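PDB 4B7F: catalase from Corynebacterium glutamicum, which is a tetrameric haem catalase with bound NADPH that breaks hydrogen peroxide down to water and oxygen. Local coordinates for residues H74-E79 with F310-N315; S203-G208 with T232-D237; V226-K231 with V273-M278. All coordinates share one frame; numbering follows the deposited sequence.

Contact 1 (H74-E79 with F310-N315); sequences HGAFGE and FILNRN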
loop_
_atom_site.group_PDB
_atom_site.type_symbol
_atom_site.label_atom_id
_atom_site.label_comp_id
_atom_site.label_asym_id
_atom_site.label_seq_id
_atom_site.Cartn_x
_atom_site.Cartn_y
_atom_site.Cartn_z
ATOM N N HIS A 74 -14.534 -10.848 16.801
ATOM C CA HIS A 74 -13.844 -10.836 18.084
ATOM C C HIS A 74 -13.397 -12.265 18.356
ATOM O O HIS A 74 -13.871 -13.202 17.719
ATOM C CB HIS A 74 -14.822 -10.382 19.167
ATOM C CG HIS A 74 -16.106 -11.150 19.150
ATOM N ND1 HIS A 74 -17.158 -10.823 18.321
ATOM C CD2 HIS A 74 -16.486 -12.259 19.827
ATOM C CE1 HIS A 74 -18.142 -11.688 18.501
ATOM N NE2 HIS A 74 -17.759 -12.573 19.407
ATOM N N GLY A 75 -12.493 -12.465 19.303
ATOM C CA GLY A 75 -12.006 -13.815 19.496
ATOM C C GLY A 75 -11.298 -14.062 20.806
ATOM O O GLY A 75 -11.332 -13.237 21.725
ATOM N N ALA A 76 -10.643 -15.215 20.878
ATOM C CA ALA A 76 -10.042 -15.667 22.119
ATOM C C ALA A 76 -9.051 -16.761 21.799
ATOM O O ALA A 76 -8.894 -17.152 20.638
ATOM C CB ALA A 76 -11.114 -16.170 23.067
ATOM N N PHE A 77 -8.365 -17.247 22.827
ATOM C CA PHE A 77 -7.404 -18.318 22.633
ATOM C C PHE A 77 -7.718 -19.423 23.619
ATOM O O PHE A 77 -8.421 -19.196 24.599
ATOM C CB PHE A 77 -5.978 -17.802 22.830
ATOM C CG PHE A 77 -5.567 -16.787 21.801
ATOM C CD1 PHE A 77 -5.967 -15.463 21.917
ATOM C CD2 PHE A 77 -4.822 -17.171 20.694
ATOM C CE1 PHE A 77 -5.614 -14.523 20.958
ATOM C CE2 PHE A 77 -4.461 -16.245 19.725
ATOM C CZ PHE A 77 -4.860 -14.915 19.856
ATOM N N GLY A 78 -7.230 -20.626 23.355
ATOM C CA GLY A 78 -7.582 -21.731 24.230
ATOM C C GLY A 78 -6.814 -22.990 23.914
ATOM O O GLY A 78 -5.643 -22.935 23.532
ATOM N N GLU A 79 -7.467 -24.136 24.085
ATOM C CA GLU A 79 -6.784 -25.420 23.987
ATOM C C GLU A 79 -7.686 -26.479 23.369
ATOM O O GLU A 79 -8.872 -26.589 23.732
ATOM C CB GLU A 79 -6.355 -25.904 25.384
ATOM C CG GLU A 79 -5.575 -24.885 26.195
ATOM C CD GLU A 79 -5.352 -25.313 27.629
ATOM O OE1 GLU A 79 -5.741 -26.444 27.993
ATOM O OE2 GLU A 79 -4.786 -24.506 28.393
ATOM N N PHE A 310 -12.735 -28.599 22.765
ATOM C CA PHE A 310 -11.851 -27.451 22.914
ATOM C C PHE A 310 -12.447 -26.429 23.878
ATOM O O PHE A 310 -13.663 -26.356 24.049
ATOM C CB PHE A 310 -11.432 -26.838 21.556
ATOM C CG PHE A 310 -12.523 -26.079 20.834
ATOM C CD1 PHE A 310 -12.840 -24.773 21.189
ATOM C CD2 PHE A 310 -13.178 -26.648 19.752
ATOM C CE1 PHE A 310 -13.817 -24.071 20.501
ATOM C CE2 PHE A 310 -14.157 -25.947 19.059
ATOM C CZ PHE A 310 -14.475 -24.661 19.440
ATOM N N ILE A 311 -11.583 -25.654 24.519
ATOM C CA ILE A 311 -12.030 -24.698 25.520
ATOM C C ILE A 311 -11.357 -23.355 25.256
ATOM O O ILE A 311 -10.194 -23.314 24.865
ATOM C CB ILE A 311 -11.684 -25.225 26.926
ATOM C CG1 ILE A 311 -12.077 -24.231 28.018
ATOM C CG2 ILE A 311 -10.208 -25.560 27.007
ATOM C CD1 ILE A 311 -11.924 -24.814 29.438
ATOM N N LEU A 312 -12.101 -22.265 25.424
ATOM C CA LEU A 312 -11.530 -20.925 25.320
ATOM C C LEU A 312 -11.229 -20.396 26.718
ATOM O O LEU A 312 -12.154 -20.129 27.497
ATOM C CB LEU A 312 -12.501 -19.986 24.611
ATOM C CG LEU A 312 -13.045 -20.502 23.277
ATOM C CD1 LEU A 312 -13.893 -19.419 22.629
ATOM C CD2 LEU A 312 -11.906 -20.928 22.348
ATOM N N ASN A 313 -9.943 -20.237 27.033
ATOM C CA ASN A 313 -9.540 -19.842 28.381
ATOM C C ASN A 313 -8.593 -18.649 28.449
ATOM O O ASN A 313 -8.037 -18.352 29.516
ATOM C CB ASN A 313 -8.936 -21.032 29.150
ATOM C CG ASN A 313 -7.677 -21.591 28.492
ATOM O OD1 ASN A 313 -7.177 -21.057 27.496
ATOM N ND2 ASN A 313 -7.152 -22.679 29.057
ATOM N N ARG A 314 -8.395 -17.965 27.323
ATOM C CA ARG A 314 -7.499 -16.814 27.300
ATOM C C ARG A 314 -7.994 -15.698 26.377
ATOM O O ARG A 314 -8.205 -15.918 25.176
ATOM C CB ARG A 314 -6.074 -17.259 26.918
ATOM C CG ARG A 314 -5.109 -16.106 26.564
ATOM C CD ARG A 314 -4.602 -15.332 27.790
ATOM N NE ARG A 314 -3.832 -16.194 28.682
ATOM C CZ ARG A 314 -4.242 -16.587 29.887
ATOM N NH1 ARG A 314 -5.409 -16.172 30.361
ATOM N NH2 ARG A 314 -3.475 -17.378 30.622
ATOM N N ASN A 315 -8.196 -14.508 26.947
ATOM C CA ASN A 315 -8.526 -13.329 26.152
ATOM C C ASN A 315 -7.267 -12.832 25.442
ATOM O O ASN A 315 -6.156 -13.043 25.932
ATOM C CB ASN A 315 -9.096 -12.207 27.029
ATOM C CG ASN A 315 -10.586 -12.373 27.310
ATOM O OD1 ASN A 315 -11.073 -12.083 28.416
ATOM N ND2 ASN A 315 -11.316 -12.837 26.310
#
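With chi1 at 61°, CG of Asn313 sits between its own backbone N and carbonyl carbon, and the amide rises toward Glu79, whose CG lies anti to the carbonyl carbon (chi1 -51°) on an otherwise extended chain. The two side chains meet nearly at right angles: Asn313 ND2 donates to Glu79 OE2 at 3.1 Å, the acceptor lying in the amide plane but the donor coming from above the carboxylate. The same carboxylate is held by Ala5 N and by His81, while Asn313 OD1 pairs with Ser4, so residues 4-5 of the N-terminal arm are hydrogen-bonded to these two side chains.

In the backbone, Phe77 O accepts from both Asn313 N (3.1 Å) and Arg314 N (3.0 Å), the latter standing above the carbonyl plane. Phe77 N returns a bond of 2.7 Å to Arg314 O, an oxygen that also lies at the edge of the Phe77 ring. Beyond the bulge the pairing is regular, Glu79 and Ile311 exchanging two bonds. Gly78 CA makes a CA-H...O contact of 3.1 Å with Ile311 O. Two residues facing one make a classic beta bulge, here in the antiparallel beta-barrel of the catalase fold.

Contact 2 (S203-G208 with T232-D237); sequences SRHQDG and TRQGWD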
loop_
_atom_site.group_PDB
_atom_site.type_symbol
_atom_site.label_atom_id
_atom_site.label_comp_id
_atom_site.label_asym_id
_atom_site.label_seq_id
_atom_site.Cartn_x
_atom_site.Cartn_y
_atom_site.Cartn_z
ATOM N N SER A 203 -21.660 -15.751 21.218
ATOM C CA SER A 203 -20.773 -16.590 20.432
ATOM C C SER A 203 -20.647 -17.956 21.094
ATOM O O SER A 203 -20.285 -18.942 20.439
ATOM C CB SER A 203 -19.392 -15.934 20.296
ATOM O OG SER A 203 -19.485 -14.703 19.591
ATOM N N ARG A 204 -20.961 -18.008 22.390
ATOM C CA ARG A 204 -20.802 -19.221 23.186
ATOM C C ARG A 204 -21.995 -20.160 23.006
ATOM O O ARG A 204 -21.875 -21.380 23.167
ATOM C CB ARG A 204 -20.641 -18.866 24.673
ATOM C CG ARG A 204 -19.438 -17.969 24.990
ATOM C CD ARG A 204 -19.379 -17.588 26.469
ATOM N NE ARG A 204 -20.522 -16.764 26.869
ATOM C CZ ARG A 204 -21.347 -17.067 27.865
ATOM N NH1 ARG A 204 -21.135 -18.162 28.588
ATOM N NH2 ARG A 204 -22.365 -16.267 28.153
ATOM N N HIS A 205 -23.142 -19.591 22.657
ATOM C CA HIS A 205 -24.377 -20.374 22.569
ATOM C C HIS A 205 -24.768 -20.691 21.126
ATOM O O HIS A 205 -25.906 -20.436 20.701
ATOM C CB HIS A 205 -25.518 -19.671 23.319
ATOM C CG HIS A 205 -25.258 -19.503 24.785
ATOM N ND1 HIS A 205 -24.533 -18.445 25.300
ATOM C CD2 HIS A 205 -25.606 -20.270 25.846
ATOM C CE1 HIS A 205 -24.452 -18.567 26.613
ATOM N NE2 HIS A 205 -25.096 -19.665 26.972
ATOM N N GLN A 206 -23.812 -21.246 20.385
ATOM C CA GLN A 206 -24.029 -21.686 19.009
ATOM C C GLN A 206 -23.068 -22.823 18.712
ATOM O O GLN A 206 -21.984 -22.895 19.304
ATOM C CB GLN A 206 -23.764 -20.537 18.027
ATOM C CG GLN A 206 -22.282 -20.133 17.954
ATOM C CD GLN A 206 -22.053 -18.847 17.176
ATOM O OE1 GLN A 206 -22.948 -18.347 16.480
ATOM N NE2 GLN A 206 -20.851 -18.298 17.298
ATOM N N ASP A 207 -23.457 -23.717 17.808
ATOM C CA ASP A 207 -22.531 -24.719 17.286
ATOM C C ASP A 207 -21.621 -24.094 16.235
ATOM O O ASP A 207 -21.949 -23.051 15.651
ATOM C CB ASP A 207 -23.281 -25.851 16.584
ATOM C CG ASP A 207 -24.026 -26.773 17.541
ATOM O OD1 ASP A 207 -23.663 -26.858 18.738
ATOM O OD2 ASP A 207 -24.973 -27.436 17.055
ATOM N N GLY A 208 -20.503 -24.761 15.959
ATOM C CA GLY A 208 -19.680 -24.422 14.808
ATOM C C GLY A 208 -19.608 -25.616 13.877
ATOM O O GLY A 208 -19.822 -26.755 14.309
ATOM N N THR A 232 -21.845 -27.068 20.941
ATOM C CA THR A 232 -21.662 -26.202 22.097
ATOM C C THR A 232 -22.153 -26.844 23.396
ATOM O O THR A 232 -23.281 -27.338 23.479
ATOM C CB THR A 232 -22.351 -24.845 21.908
ATOM O OG1 THR A 232 -22.330 -24.133 23.152
ATOM C CG2 THR A 232 -23.801 -25.039 21.460
ATOM N N ARG A 233 -21.300 -26.841 24.409
ATOM C CA ARG A 233 -21.721 -27.329 25.713
ATOM C C ARG A 233 -22.579 -26.304 26.438
ATOM O O ARG A 233 -23.236 -26.629 27.427
ATOM C CB ARG A 233 -20.523 -27.720 26.567
ATOM C CG ARG A 233 -19.933 -29.046 26.184
ATOM C CD ARG A 233 -19.244 -29.678 27.374
ATOM N NE ARG A 233 -18.303 -30.702 26.946
ATOM C CZ ARG A 233 -17.279 -31.123 27.678
ATOM N NH1 ARG A 233 -17.069 -30.611 28.883
ATOM N NH2 ARG A 233 -16.468 -32.056 27.201
ATOM N N GLN A 234 -22.589 -25.072 25.940
ATOM C CA GLN A 234 -23.439 -24.027 26.519
ATOM C C GLN A 234 -24.875 -24.151 25.999
ATOM O O GLN A 234 -25.828 -23.678 26.631
ATOM C CB GLN A 234 -22.866 -22.633 26.215
ATOM C CG GLN A 234 -21.556 -22.337 26.951
ATOM C CD GLN A 234 -20.391 -23.159 26.432
ATOM O OE1 GLN A 234 -19.721 -23.869 27.195
ATOM N NE2 GLN A 234 -20.132 -23.060 25.128
ATOM N N GLY A 235 -25.019 -24.801 24.849
ATOM C CA GLY A 235 -26.322 -24.994 24.229
ATOM C C GLY A 235 -26.689 -23.841 23.313
ATOM O O GLY A 235 -26.271 -22.701 23.544
ATOM N N TRP A 236 -27.468 -24.123 22.274
ATOM C CA TRP A 236 -27.995 -23.058 21.431
ATOM C C TRP A 236 -28.910 -22.190 22.285
ATOM O O TRP A 236 -29.676 -22.702 23.102
ATOM C CB TRP A 236 -28.797 -23.638 20.259
ATOM C CG TRP A 236 -27.973 -24.058 19.072
ATOM C CD1 TRP A 236 -27.558 -25.326 18.764
ATOM C CD2 TRP A 236 -27.483 -23.211 18.022
ATOM N NE1 TRP A 236 -26.844 -25.317 17.589
ATOM C CE2 TRP A 236 -26.780 -24.030 17.114
ATOM C CE3 TRP A 236 -27.577 -21.838 17.758
ATOM C CZ2 TRP A 236 -26.168 -23.525 15.966
ATOM C CZ3 TRP A 236 -26.969 -21.336 16.616
ATOM C CH2 TRP A 236 -26.276 -22.179 15.733
ATOM N N ASP A 237 -28.829 -20.877 22.111
ATOM C CA ASP A 237 -29.727 -19.972 22.815
ATOM C C ASP A 237 -29.863 -18.767 21.904
ATOM O O ASP A 237 -28.856 -18.142 21.557
ATOM C CB ASP A 237 -29.140 -19.568 24.170
ATOM C CG ASP A 237 -30.180 -18.959 25.109
ATOM O OD1 ASP A 237 -31.332 -18.748 24.672
ATOM O OD2 ASP A 237 -29.840 -18.686 26.283
#
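Arg204 O and the carboxylate of Asp207 hold the two loops together from the side of 203-208. Thr232 OG1 approaches Arg204 O nearly head-on at 2.8 Å, and Gln234 NE2 reaches the same oxygen obliquely at 3.1 Å, with that acceptor in its amide plane. The carboxylate is shared out: OD1 of Asp207 receives Thr232 N at 2.9 Å, whereas OD2 takes a weak bond from Trp236 NE1 and a salt bridge from Lys231, which probably favours the charged form.

The aromatic groups fill in around these bonds. The indole of Trp236 lies with one face against the backbone of 206-207, Gln206 CA standing 3.7 Å from the centroid of the six-membered ring, almost on its normal. Gln234 CB covers a face of the His205 imidazole, its amide turned 84° from the ring, while Gly235 O lies at the ring edge, 3.1 Å from His205 CB. Backbone pairing adds a longer bond, 3.3 Å from Asp237 N to His205 O.

A second shell sets these groups. A chi1 of 170° turns the Thr232 hydroxyl away from its own N and beside the carbonyl carbon, where OG1 also accepts from Gln234 N, closing an ST turn that brings Thr232 OG1 and the Gln234 amide to the same oxygen, Arg204 O. His205 ND1 is bonded to Thr202, and Arg197 makes a cation-pi contact with Trp236, whose side chain lies about 5 Å from the bound NADPH.

Farther out, Arg204 reaches Asp258 on helix 254-264, Gln234 OE1 takes Ile270 N at the start of strand 270-279, and Gln206 packs on Phe107 of strand 100-108.

Contact 3 (V226-K231 with V273-M278); sequences VKYHFK and VKVQIM. With NDP (NADPH dihydro-nicotinamide-adenine-dinucleotide phosphate), chain F.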
loop_
_atom_site.group_PDB
_atom_site.type_symbol
_atom_site.label_atom_id
_atom_site.label_comp_id
_atom_site.label_asym_id
_atom_site.label_seq_id
_atom_site.Cartn_x
_atom_site.Cartn_y
_atom_site.Cartn_z
ATOM N N VAL A 226 -14.866 -36.413 5.545
ATOM C CA VAL A 226 -15.327 -36.011 6.873
ATOM C C VAL A 226 -16.012 -34.658 6.856
ATOM O O VAL A 226 -15.760 -33.840 5.973
ATOM C CB VAL A 226 -14.167 -35.971 7.911
ATOM C CG1 VAL A 226 -13.463 -37.318 7.986
ATOM C CG2 VAL A 226 -13.159 -34.871 7.568
ATOM N N LYS A 227 -16.890 -34.442 7.832
ATOM C CA LYS A 227 -17.435 -33.119 8.118
ATOM C C LYS A 227 -17.245 -32.847 9.599
ATOM O O LYS A 227 -17.505 -33.719 10.434
ATOM C CB LYS A 227 -18.927 -33.023 7.751
ATOM C CG LYS A 227 -19.193 -32.882 6.245
ATOM C CD LYS A 227 -20.645 -32.548 5.969
ATOM C CE LYS A 227 -20.940 -32.490 4.471
ATOM N NZ LYS A 227 -20.256 -31.352 3.773
ATOM N N TYR A 228 -16.784 -31.641 9.925
ATOM C CA TYR A 228 -16.564 -31.252 11.311
ATOM C C TYR A 228 -17.801 -30.627 11.950
ATOM O O TYR A 228 -18.463 -29.775 11.347
ATOM C CB TYR A 228 -15.428 -30.236 11.402
ATOM C CG TYR A 228 -14.062 -30.752 11.034
ATOM C CD1 TYR A 228 -13.318 -31.517 11.926
ATOM C CD2 TYR A 228 -13.485 -30.422 9.814
ATOM C CE1 TYR A 228 -12.037 -31.964 11.598
ATOM C CE2 TYR A 228 -12.221 -30.863 9.485
ATOM C CZ TYR A 228 -11.503 -31.634 10.378
ATOM O OH TYR A 228 -10.242 -32.076 10.039
ATOM N N HIS A 229 -18.110 -31.031 13.173
ATOM C CA HIS A 229 -19.143 -30.434 13.991
ATOM C C HIS A 229 -18.614 -30.081 15.375
ATOM O O HIS A 229 -18.067 -30.941 16.065
ATOM C CB HIS A 229 -20.311 -31.383 14.201
ATOM C CG HIS A 229 -20.987 -31.815 12.944
ATOM N ND1 HIS A 229 -22.210 -31.471 12.635
ATOM C CD2 HIS A 229 -20.531 -32.567 11.920
ATOM C CE1 HIS A 229 -22.508 -31.974 11.473
ATOM N NE2 HIS A 229 -21.481 -32.641 11.042
ATOM N N PHE A 230 -18.783 -28.829 15.760
ATOM C CA PHE A 230 -18.334 -28.348 17.059
ATOM C C PHE A 230 -19.573 -28.042 17.883
ATOM O O PHE A 230 -20.236 -27.018 17.679
ATOM C CB PHE A 230 -17.453 -27.097 16.888
ATOM C CG PHE A 230 -16.356 -27.267 15.861
ATOM C CD1 PHE A 230 -15.342 -28.195 16.061
ATOM C CD2 PHE A 230 -16.345 -26.510 14.701
ATOM C CE1 PHE A 230 -14.335 -28.371 15.116
ATOM C CE2 PHE A 230 -15.329 -26.670 13.752
ATOM C CZ PHE A 230 -14.330 -27.602 13.958
ATOM N N LYS A 231 -19.913 -28.953 18.791
ATOM C CA LYS A 231 -21.206 -28.884 19.467
ATOM C C LYS A 231 -21.083 -28.149 20.792
ATOM O O LYS A 231 -20.299 -28.541 21.665
ATOM C CB LYS A 231 -21.760 -30.292 19.668
ATOM C CG LYS A 231 -21.697 -31.142 18.410
ATOM C CD LYS A 231 -22.637 -30.622 17.340
ATOM C CE LYS A 231 -24.091 -30.673 17.809
ATOM N NZ LYS A 231 -25.028 -30.193 16.752
ATOM N N VAL A 273 -15.746 -31.605 20.018
ATOM C CA VAL A 273 -15.340 -31.797 18.631
ATOM C C VAL A 273 -15.782 -33.175 18.139
ATOM O O VAL A 273 -15.433 -34.202 18.733
ATOM C CB VAL A 273 -13.814 -31.668 18.478
ATOM C CG1 VAL A 273 -13.431 -31.805 17.033
ATOM C CG2 VAL A 273 -13.329 -30.322 19.030
ATOM N N LYS A 274 -16.569 -33.203 17.071
ATOM C CA LYS A 274 -17.027 -34.473 16.516
ATOM C C LYS A 274 -16.916 -34.400 15.006
ATOM O O LYS A 274 -16.825 -33.301 14.445
ATOM C CB LYS A 274 -18.486 -34.747 16.918
ATOM C CG LYS A 274 -18.791 -34.549 18.398
ATOM C CD LYS A 274 -20.230 -34.946 18.732
ATOM C CE LYS A 274 -20.561 -34.699 20.201
ATOM N NZ LYS A 274 -19.709 -35.500 21.116
ATOM N N VAL A 275 -16.929 -35.560 14.348
ATOM C CA VAL A 275 -16.959 -35.625 12.884
ATOM C C VAL A 275 -18.011 -36.605 12.369
ATOM O O VAL A 275 -18.386 -37.554 13.064
ATOM C CB VAL A 275 -15.600 -36.078 12.292
ATOM C CG1 VAL A 275 -14.588 -34.922 12.283
ATOM C CG2 VAL A 275 -15.060 -37.276 13.065
ATOM N N GLN A 276 -18.489 -36.366 11.155
ATOM C CA GLN A 276 -19.197 -37.397 10.403
ATOM C C GLN A 276 -18.128 -38.017 9.550
ATOM O O GLN A 276 -17.246 -37.303 9.067
ATOM C CB GLN A 276 -20.274 -36.786 9.508
ATOM C CG GLN A 276 -21.434 -36.164 10.273
ATOM C CD GLN A 276 -22.467 -35.523 9.360
ATOM O OE1 GLN A 276 -22.227 -34.462 8.786
ATOM N NE2 GLN A 276 -23.630 -36.173 9.221
ATOM N N ILE A 277 -18.171 -39.338 9.374
ATOM C CA ILE A 277 -17.169 -39.992 8.549
ATOM C C ILE A 277 -17.817 -40.840 7.472
ATOM O O ILE A 277 -18.495 -41.825 7.765
ATOM C CB ILE A 277 -16.192 -40.830 9.390
ATOM C CG1 ILE A 277 -15.511 -39.943 10.436
ATOM C CG2 ILE A 277 -15.159 -41.510 8.495
ATOM C CD1 ILE A 277 -14.669 -40.705 11.431
ATOM N N MET A 278 -17.617 -40.441 6.223
ATOM C CA MET A 278 -18.157 -41.176 5.086
ATOM C C MET A 278 -17.029 -41.921 4.400
ATOM O O MET A 278 -16.065 -41.305 3.946
ATOM C CB MET A 278 -18.832 -40.218 4.095
ATOM C CG MET A 278 -19.248 -40.866 2.775
ATOM S SD MET A 278 -19.964 -39.730 1.556
ATOM C CE MET A 278 -21.445 -39.178 2.405
HETATM P PA NDP F . -31.376 -34.938 12.308
HETATM O O1A NDP F . -32.670 -35.116 13.013
HETATM O O2A NDP F . -30.444 -36.068 12.555
HETATM O O5B NDP F . -30.801 -33.526 12.825
HETATM C C5B NDP F . -31.475 -32.338 12.474
HETATM C C4B NDP F . -30.549 -31.202 12.868
HETATM O O4B NDP F . -31.208 -29.946 12.762
HETATM C C3B NDP F . -30.066 -31.374 14.307
HETATM O O3B NDP F . -28.667 -31.190 14.387
HETATM C C2B NDP F . -30.772 -30.249 15.033
HETATM O O2B NDP F . -30.088 -29.793 16.180
HETATM C C1B NDP F . -30.914 -29.208 13.931
HETATM N N9A NDP F . -31.897 -28.160 14.268
HETATM C C8A NDP F . -32.879 -28.197 15.230
HETATM N N7A NDP F . -33.537 -27.012 15.217
HETATM C C5A NDP F . -32.986 -26.221 14.255
HETATM C C6A NDP F . -33.266 -24.924 13.814
HETATM N N6A NDP F . -34.014 -24.110 14.558
HETATM N N1A NDP F . -32.513 -24.384 12.790
HETATM C C2A NDP F . -31.496 -25.125 12.216
HETATM N N3A NDP F . -31.218 -26.406 12.656
HETATM C C4A NDP F . -31.955 -26.939 13.661
HETATM O O3 NDP F . -31.693 -34.689 10.742
HETATM P PN NDP F . -30.600 -34.685 9.543
HETATM O O1N NDP F . -29.214 -34.730 10.074
HETATM O O2N NDP F . -31.029 -35.652 8.502
HETATM O O5D NDP F . -30.887 -33.250 8.875
HETATM C C5D NDP F . -32.201 -32.732 8.844
HETATM C C4D NDP F . -32.142 -31.230 8.596
HETATM O O4D NDP F . -31.537 -30.567 9.698
HETATM C C3D NDP F . -31.282 -30.908 7.381
HETATM O O3D NDP F . -32.038 -30.841 6.181
HETATM C C2D NDP F . -30.635 -29.579 7.740
HETATM O O2D NDP F . -31.416 -28.535 7.226
HETATM C C1D NDP F . -30.710 -29.495 9.257
HETATM N N1N NDP F . -29.368 -29.596 9.868
HETATM C C2N NDP F . -28.533 -30.602 9.466
HETATM C C3N NDP F . -27.311 -30.845 10.083
HETATM C C7N NDP F . -26.457 -31.968 9.565
HETATM O O7N NDP F . -25.064 -31.811 9.554
HETATM N N7N NDP F . -27.034 -33.087 9.115
HETATM C C4N NDP F . -26.831 -30.007 11.252
HETATM C C5N NDP F . -27.822 -28.932 11.609
HETATM C C6N NDP F . -29.024 -28.777 10.913
HETATM P P2B NDP F . -30.417 -30.432 17.635
HETATM O O1X NDP F . -31.888 -30.262 17.969
HETATM O O2X NDP F . -30.045 -31.894 17.665
HETATM O O3X NDP F . -29.601 -29.665 18.654
#
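Val226, Tyr228 and Phe230 stand beside Ile277, Val275 and Val273 on one face of two antiparallel strands of the catalase beta-barrel, each pair pointing the same way. Tyr228 CD1 rests 3.7 Å from Val275 CG1. Val273 CG1 meets the Phe230 ring at its edge, 4.0 Å from CE1. This face turns toward strand 135-142, where Ile139 touches the side chains of both Tyr228 and Phe230, and Tyr228 OH is hydrogen-bonded to Tyr137 OH and Trp216 NE1.

The other face carries the polar side chains. Lys227 and His229 face Gln276 and Lys274 in hydrogen-bonded pairs, and each pair exchanges two backbone bonds, such as His229 N to Lys274 O at 2.9 Å. The imidazole of His229 leans diagonally across to the Gln276 side chain, ring and amide planes 86° apart. Gln276 CG lies anti to the carbonyl carbon (chi1 -68°), and the extended chain carries OE1 to the ring edge at NE2.

Both ends of that amide are held: NE2 donates to the carbonyls of Tyr302 and Trp297, fixing OE1 as the acceptor for His229. Phe209 meets the imidazole at a steep angle. Lys227 bonds Ser211 O and Thr213, and Lys231 is salt-bridged to Asp207. The nicotinamide of NADPH lies at this polar face. His229 NE2 donates a hydrogen bond to Gln276 OE1 (3.0 Å) from above the carbonyl plane, and NADPH O7N lies at the imidazole edge, in the ring plane, 3.2 Å from His229 CE1.

How the contacts relate
From the N terminus, strand 73-82 comes first and pairs with strand 305-314 more than 200 residues later, so contact 1 closes the longest loop and the other two nest inside it. Within that loop contacts 2 and 3 cross: 203-208 precedes 226-231, then 232-237 closes the short loop of contact 2, and 273-278 closes contact 3. Contacts 2 and 3 are joined where Gly208 O meets Phe230 N. Strand 270-279 pairs with strand 305-314 in the same sheet, and Phe310 of contact 1 packs on Val273 and Phe230 of contact 3. A His74–Ser203 hydrogen bond links contacts 1 and 2. Contacts 1 and 3 pair barrel strands, while contact 2 joins two loops next to them.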